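Local coordinates for protein alanine glyoxylate transaminase (PDB 2ZC0) that probably transfers the amino group of alanine to glyoxylate as a homodimeric archaeal aminotransferase that carries its cofactor as pyridoxamine phosphate in this crystal, at residues V151-M156 / M188-S193; G184-G189 / G334-F339. All blocks are in the same frame, centred on the assembly; numbering follows the deposited sequence.

How the contacts relate
The two contacts lie on one loop, the connection between strand 175-180 and helix 194-207, with their centres about 9 Å apart. Along the chain, 151-156 comes first, then 184-189 and 188-193, which share M188 and G189, and 334-339 last. Contact 1 sets the later half of the loop against the hairpin at the edge of the large mixed sheet, whereas contact 2 sets the earlier half against strand 336-340 of a separate two-stranded sheet. They also touch directly, V190 O and Q185 N forming a probable hydrogen bond at 3.1 Å. The loop that brings N186 to the cofactor is therefore packed against both sheets.

Contact 1 (V151-M156 / M188-S193); sequences VDNDGM and MGVTMS
V190 pushes its isopropyl group against the tight turn between strands 145-152 and 155-156. CG2 sits 3.5 Å from D152 O and also faces the CA of G155, while CG1 reaches to 3.7 Å from N153 CA. CG1 lies anti to the carbonyl carbon (chi1 -58°), which turns CG1 toward N153 and CG2 toward D152 O and G155 CA. With an alanine in place of V190 both methyls go, and a gap would probably open between the loop and D152 O, N153 CA and G155 CA. V151 CG2 meets M188 CE at 3.9 Å.

Farther along, backbone replaces side chain. D154 O receives a CA-H...O contact from M192 at 3.3 Å, nearly straight at 165°, and a weak hydrogen bond from S193 N to the same oxygen. G155 packs its CA 4.0 Å from that of M192; a side chain would run into the methionine backbone, and the positive phi of G155 also suits glycine. M192 runs extended, with CG anti to the backbone N (chi1 -167°), before bending at chi3 to bring CE to 3.9 Å from M156 CB.

The turn is itself braced from within. D152 OD1 accepts from D154 N at 2.6 Å, nearly along its C-O axis, while OD2 forms a salt bridge with R196. S193 occupies the N-cap of helix 194-207, its OG weakly bonded to R196 N, so turn and helix start meet through the same arginine. The arrangement is a type I beta turn from D152 to G155 closing a beta hairpin, with an Asx turn inside it, seated on the loop that leads into a capped helix.

Contact 2 (G184-G189 / G334-F339); sequences GQNPMG and GMFVMF. With PMP (4'-deoxy-4'-aminopyridoxal-5'-phosphate), chain F.
The polar part of the contact centres on N186, whose side-chain amide touches both the F336 ring and the cofactor. ND2 donates to PMP O3 at 2.8 Å with an N-H...O angle of 157°, and OD1 accepts from R379, so both ends of the amide are held. CG stands anti to the backbone N (chi1 178°), carrying the group to the cofactor. A water bridges G184 O and M335 N, and M188 N donates to Q185 OE1 in the carbonyl plane.

Flat groups meet next. N186 OD1 stands over one face of the F336 ring near its rim, ND2 lies beside the rim 3.1 Å from F336 CE1, amide and ring planes 39° apart. M335 CG covers the opposite face, offset toward the rim.

Apolar packing follows the strand. P187, after a cis peptide, and M338 lie side by side, P187 CG and M338 CE tight at 3.4 Å, and M188 SD passes 3.9 Å from M338 CG.

G184, G189 and G334 let the backbones close in where a CB would crowd or strike the other segment. With no direct hydrogen bond between segments, shape and the water join them, while the amide's two bonds probably fix its rotation toward the cofactor.

Contact 1 (V151-M156 / M188-S193)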
loop_
_atom_site.group_PDB
_atom_site.type_symbol
_atom_site.label_atom_id
_atom_site.label_comp_id
_atom_site.label_asym_id
_atom_site.label_seq_id
_atom_site.Cartn_x
_atom_site.Cartn_y
_atom_site.Cartn_z
ATOM N N VAL A 151 7.692 -28.588 10.713
ATOM C CA VAL A 151 8.410 -29.559 9.896
ATOM C C VAL A 151 9.047 -30.633 10.792
ATOM O O VAL A 151 9.174 -30.436 12.000
ATOM C CB VAL A 151 9.557 -28.891 9.092
ATOM C CG1 VAL A 151 9.054 -27.621 8.408
ATOM C CG2 VAL A 151 10.720 -28.576 10.009
ATOM N N ASP A 152 9.432 -31.763 10.195
ATOM C CA ASP A 152 10.137 -32.825 10.918
ATOM C C ASP A 152 11.286 -33.233 9.994
ATOM O O ASP A 152 11.535 -32.532 9.014
ATOM C CB ASP A 152 9.217 -34.010 11.262
ATOM C CG ASP A 152 8.537 -34.606 10.056
ATOM O OD1 ASP A 152 9.211 -34.841 9.045
ATOM O OD2 ASP A 152 7.325 -34.868 10.130
ATOM N N ASN A 153 11.992 -34.333 10.274
ATOM C CA ASN A 153 13.116 -34.731 9.419
ATOM C C ASN A 153 12.702 -35.046 7.978
ATOM O O ASN A 153 13.550 -35.245 7.101
ATOM C CB ASN A 153 13.888 -35.902 10.048
ATOM C CG ASN A 153 14.928 -35.431 11.093
ATOM O OD1 ASN A 153 16.085 -35.120 10.758
ATOM N ND2 ASN A 153 14.510 -35.365 12.355
ATOM N N ASP A 154 11.392 -35.076 7.741
ATOM C CA ASP A 154 10.855 -35.318 6.407
ATOM C C ASP A 154 10.317 -34.038 5.771
ATOM O O ASP A 154 9.545 -34.078 4.814
ATOM C CB ASP A 154 9.758 -36.387 6.446
ATOM C CG ASP A 154 10.319 -37.775 6.339
ATOM O OD1 ASP A 154 11.342 -37.917 5.634
ATOM O OD2 ASP A 154 9.752 -38.721 6.939
ATOM N N GLY A 155 10.737 -32.901 6.311
ATOM C CA GLY A 155 10.303 -31.621 5.779
ATOM C C GLY A 155 8.971 -31.155 6.325
ATOM O O GLY A 155 8.495 -31.656 7.350
ATOM N N MET A 156 8.366 -30.193 5.635
ATOM C CA MET A 156 7.077 -29.645 6.044
ATOM C C MET A 156 6.047 -30.750 6.285
ATOM O O MET A 156 5.993 -31.731 5.546
ATOM C CB MET A 156 6.537 -28.684 4.967
ATOM C CG MET A 156 5.232 -27.997 5.355
ATOM S SD MET A 156 4.413 -26.990 4.052
ATOM C CE MET A 156 5.704 -25.796 3.643
ATOM N N MET A 188 16.845 -25.790 9.407
ATOM C CA MET A 188 16.691 -27.170 9.850
ATOM C C MET A 188 17.576 -28.215 9.185
ATOM O O MET A 188 17.927 -29.219 9.808
ATOM C CB MET A 188 15.226 -27.593 9.746
ATOM C CG MET A 188 14.336 -26.957 10.809
ATOM S SD MET A 188 14.732 -27.453 12.526
ATOM C CE MET A 188 13.338 -28.477 12.887
ATOM N N GLY A 189 17.933 -27.990 7.927
ATOM C CA GLY A 189 18.793 -28.930 7.222
ATOM C C GLY A 189 18.116 -30.226 6.825
ATOM O O GLY A 189 18.778 -31.172 6.404
ATOM N N VAL A 190 16.794 -30.274 6.963
ATOM C CA VAL A 190 16.014 -31.459 6.609
ATOM C C VAL A 190 15.492 -31.321 5.181
ATOM O O VAL A 190 15.378 -30.201 4.667
ATOM C CB VAL A 190 14.816 -31.620 7.557
ATOM C CG1 VAL A 190 15.302 -31.722 8.996
ATOM C CG2 VAL A 190 13.875 -30.433 7.411
ATOM N N THR A 191 15.175 -32.446 4.543
ATOM C CA THR A 191 14.667 -32.413 3.179
ATOM C C THR A 191 13.349 -33.143 3.028
ATOM O O THR A 191 13.194 -34.282 3.477
ATOM C CB THR A 191 15.640 -33.031 2.163
ATOM O OG1 THR A 191 15.439 -34.440 2.114
ATOM C CG2 THR A 191 17.064 -32.741 2.537
ATOM N N MET A 192 12.400 -32.471 2.388
ATOM C CA MET A 192 11.070 -33.009 2.150
ATOM C C MET A 192 11.149 -34.326 1.387
ATOM O O MET A 192 11.948 -34.474 0.463
ATOM C CB MET A 192 10.253 -31.999 1.349
ATOM C CG MET A 192 8.786 -32.288 1.292
ATOM S SD MET A 192 7.933 -31.050 0.301
ATOM C CE MET A 192 7.933 -29.701 1.453
ATOM N N SER A 193 10.320 -35.285 1.780
ATOM C CA SER A 193 10.300 -36.581 1.119
ATOM C C SER A 193 9.451 -36.483 -0.146
ATOM O O SER A 193 8.547 -35.640 -0.235
ATOM C CB SER A 193 9.737 -37.644 2.066
ATOM O OG SER A 193 8.361 -37.431 2.338
#

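Contact 2 (G184-G189 / G334-F339)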
loop_
_atom_site.group_PDB
_atom_site.type_symbol
_atom_site.label_atom_id
_atom_site.label_comp_id
_atom_site.label_asym_id
_atom_site.label_seq_id
_atom_site.Cartn_x
_atom_site.Cartn_y
_atom_site.Cartn_z
ATOM N N GLY A 184 17.630 -29.880 1.877
ATOM C CA GLY A 184 18.642 -29.316 2.755
ATOM C C GLY A 184 18.269 -27.922 3.232
ATOM O O GLY A 184 19.025 -26.964 3.049
ATOM N N GLN A 185 17.109 -27.814 3.866
ATOM C CA GLN A 185 16.598 -26.534 4.341
ATOM C C GLN A 185 17.515 -25.760 5.276
ATOM O O GLN A 185 18.298 -26.327 6.036
ATOM C CB GLN A 185 15.246 -26.719 5.064
ATOM C CG GLN A 185 14.437 -25.422 5.193
ATOM C CD GLN A 185 13.803 -25.212 6.563
ATOM O OE1 GLN A 185 14.495 -25.154 7.576
ATOM N NE2 GLN A 185 12.483 -25.077 6.595
ATOM N N ASN A 186 17.412 -24.441 5.181
ATOM C CA ASN A 186 18.131 -23.520 6.051
ATOM C C ASN A 186 16.921 -23.097 6.886
ATOM O O ASN A 186 15.914 -22.656 6.328
ATOM C CB ASN A 186 18.667 -22.333 5.245
ATOM C CG ASN A 186 19.401 -21.306 6.106
ATOM O OD1 ASN A 186 19.219 -21.247 7.316
ATOM N ND2 ASN A 186 20.218 -20.475 5.468
ATOM N N PRO A 187 16.989 -23.214 8.223
ATOM C CA PRO A 187 18.068 -23.689 9.091
ATOM C C PRO A 187 18.006 -25.155 9.533
ATOM O O PRO A 187 19.009 -25.698 9.995
ATOM C CB PRO A 187 17.939 -22.763 10.285
ATOM C CG PRO A 187 16.443 -22.725 10.459
ATOM C CD PRO A 187 15.901 -22.629 9.035
ATOM N N MET A 188 16.845 -25.790 9.407
ATOM C CA MET A 188 16.691 -27.170 9.850
ATOM C C MET A 188 17.576 -28.215 9.185
ATOM O O MET A 188 17.927 -29.219 9.808
ATOM C CB MET A 188 15.226 -27.593 9.746
ATOM C CG MET A 188 14.336 -26.957 10.809
ATOM S SD MET A 188 14.732 -27.453 12.526
ATOM C CE MET A 188 13.338 -28.477 12.887
ATOM N N GLY A 189 17.933 -27.990 7.927
ATOM C CA GLY A 189 18.793 -28.930 7.222
ATOM C C GLY A 189 18.116 -30.226 6.825
ATOM O O GLY A 189 18.778 -31.172 6.404
ATOM N N GLY A 334 22.577 -30.162 2.227
ATOM C CA GLY A 334 22.703 -28.833 2.791
ATOM C C GLY A 334 24.041 -28.554 3.432
ATOM O O GLY A 334 25.066 -29.131 3.059
ATOM N N MET A 335 24.024 -27.667 4.418
ATOM C CA MET A 335 25.253 -27.269 5.099
ATOM C C MET A 335 25.008 -26.875 6.550
ATOM O O MET A 335 25.938 -26.524 7.276
ATOM C CB MET A 335 25.890 -26.094 4.341
ATOM C CG MET A 335 24.911 -24.980 4.006
ATOM S SD MET A 335 25.657 -23.584 3.128
ATOM C CE MET A 335 25.659 -22.490 4.383
ATOM N N PHE A 336 23.756 -26.927 6.975
ATOM C CA PHE A 336 23.442 -26.566 8.339
ATOM C C PHE A 336 22.975 -27.776 9.121
ATOM O O PHE A 336 22.590 -28.798 8.550
ATOM C CB PHE A 336 22.338 -25.506 8.383
ATOM C CG PHE A 336 22.704 -24.212 7.710
ATOM C CD1 PHE A 336 22.116 -23.852 6.499
ATOM C CD2 PHE A 336 23.626 -23.345 8.294
ATOM C CE1 PHE A 336 22.434 -22.651 5.879
ATOM C CE2 PHE A 336 23.951 -22.141 7.682
ATOM C CZ PHE A 336 23.354 -21.788 6.473
ATOM N N VAL A 337 23.032 -27.639 10.440
ATOM C CA VAL A 337 22.583 -28.654 11.374
ATOM C C VAL A 337 21.910 -27.837 12.461
ATOM O O VAL A 337 22.474 -26.846 12.923
ATOM C CB VAL A 337 23.762 -29.439 12.003
ATOM C CG1 VAL A 337 23.251 -30.322 13.154
ATOM C CG2 VAL A 337 24.445 -30.296 10.942
ATOM N N MET A 338 20.694 -28.206 12.840
ATOM C CA MET A 338 20.025 -27.478 13.904
ATOM C C MET A 338 20.206 -28.267 15.185
ATOM O O MET A 338 19.752 -29.407 15.299
ATOM C CB MET A 338 18.527 -27.306 13.644
ATOM C CG MET A 338 17.847 -26.395 14.666
ATOM S SD MET A 338 18.285 -24.617 14.414
ATOM C CE MET A 338 16.819 -24.054 13.607
ATOM N N PHE A 339 20.887 -27.639 16.133
ATOM C CA PHE A 339 21.160 -28.206 17.445
ATOM C C PHE A 339 20.127 -27.642 18.410
ATOM O O PHE A 339 19.743 -26.478 18.308
ATOM C CB PHE A 339 22.553 -27.785 17.906
ATOM C CG PHE A 339 22.936 -28.323 19.252
ATOM C CD1 PHE A 339 23.398 -29.632 19.386
ATOM C CD2 PHE A 339 22.843 -27.524 20.386
ATOM C CE1 PHE A 339 23.763 -30.131 20.627
ATOM C CE2 PHE A 339 23.206 -28.018 21.638
ATOM C CZ PHE A 339 23.667 -29.325 21.756
HETATM N N1 PMP F . 17.741 -19.453 -0.089
HETATM C C2 PMP F . 18.198 -20.068 1.025
HETATM C C2A PMP F . 17.282 -21.116 1.660
HETATM C C3 PMP F . 19.472 -19.756 1.570
HETATM O O3 PMP F . 19.907 -20.405 2.718
HETATM C C4 PMP F . 20.283 -18.754 0.918
HETATM C C4A PMP F . 21.664 -18.422 1.514
HETATM N N4A PMP F . 21.789 -17.034 1.958
HETATM C C5 PMP F . 19.710 -18.084 -0.348
HETATM C C6 PMP F . 18.427 -18.476 -0.802
HETATM C C5A PMP F . 20.471 -17.005 -1.140
HETATM O O4P PMP F . 21.380 -17.464 -1.578
HETATM P P PMP F . 22.217 -16.363 -2.516
HETATM O O1P PMP F . 22.290 -16.658 -4.387
HETATM O O2P PMP F . 24.019 -16.461 -1.887
HETATM O O3P PMP F . 21.640 -14.655 -2.301
HETATM O O HOH W 1 21.659 -25.843 4.191
#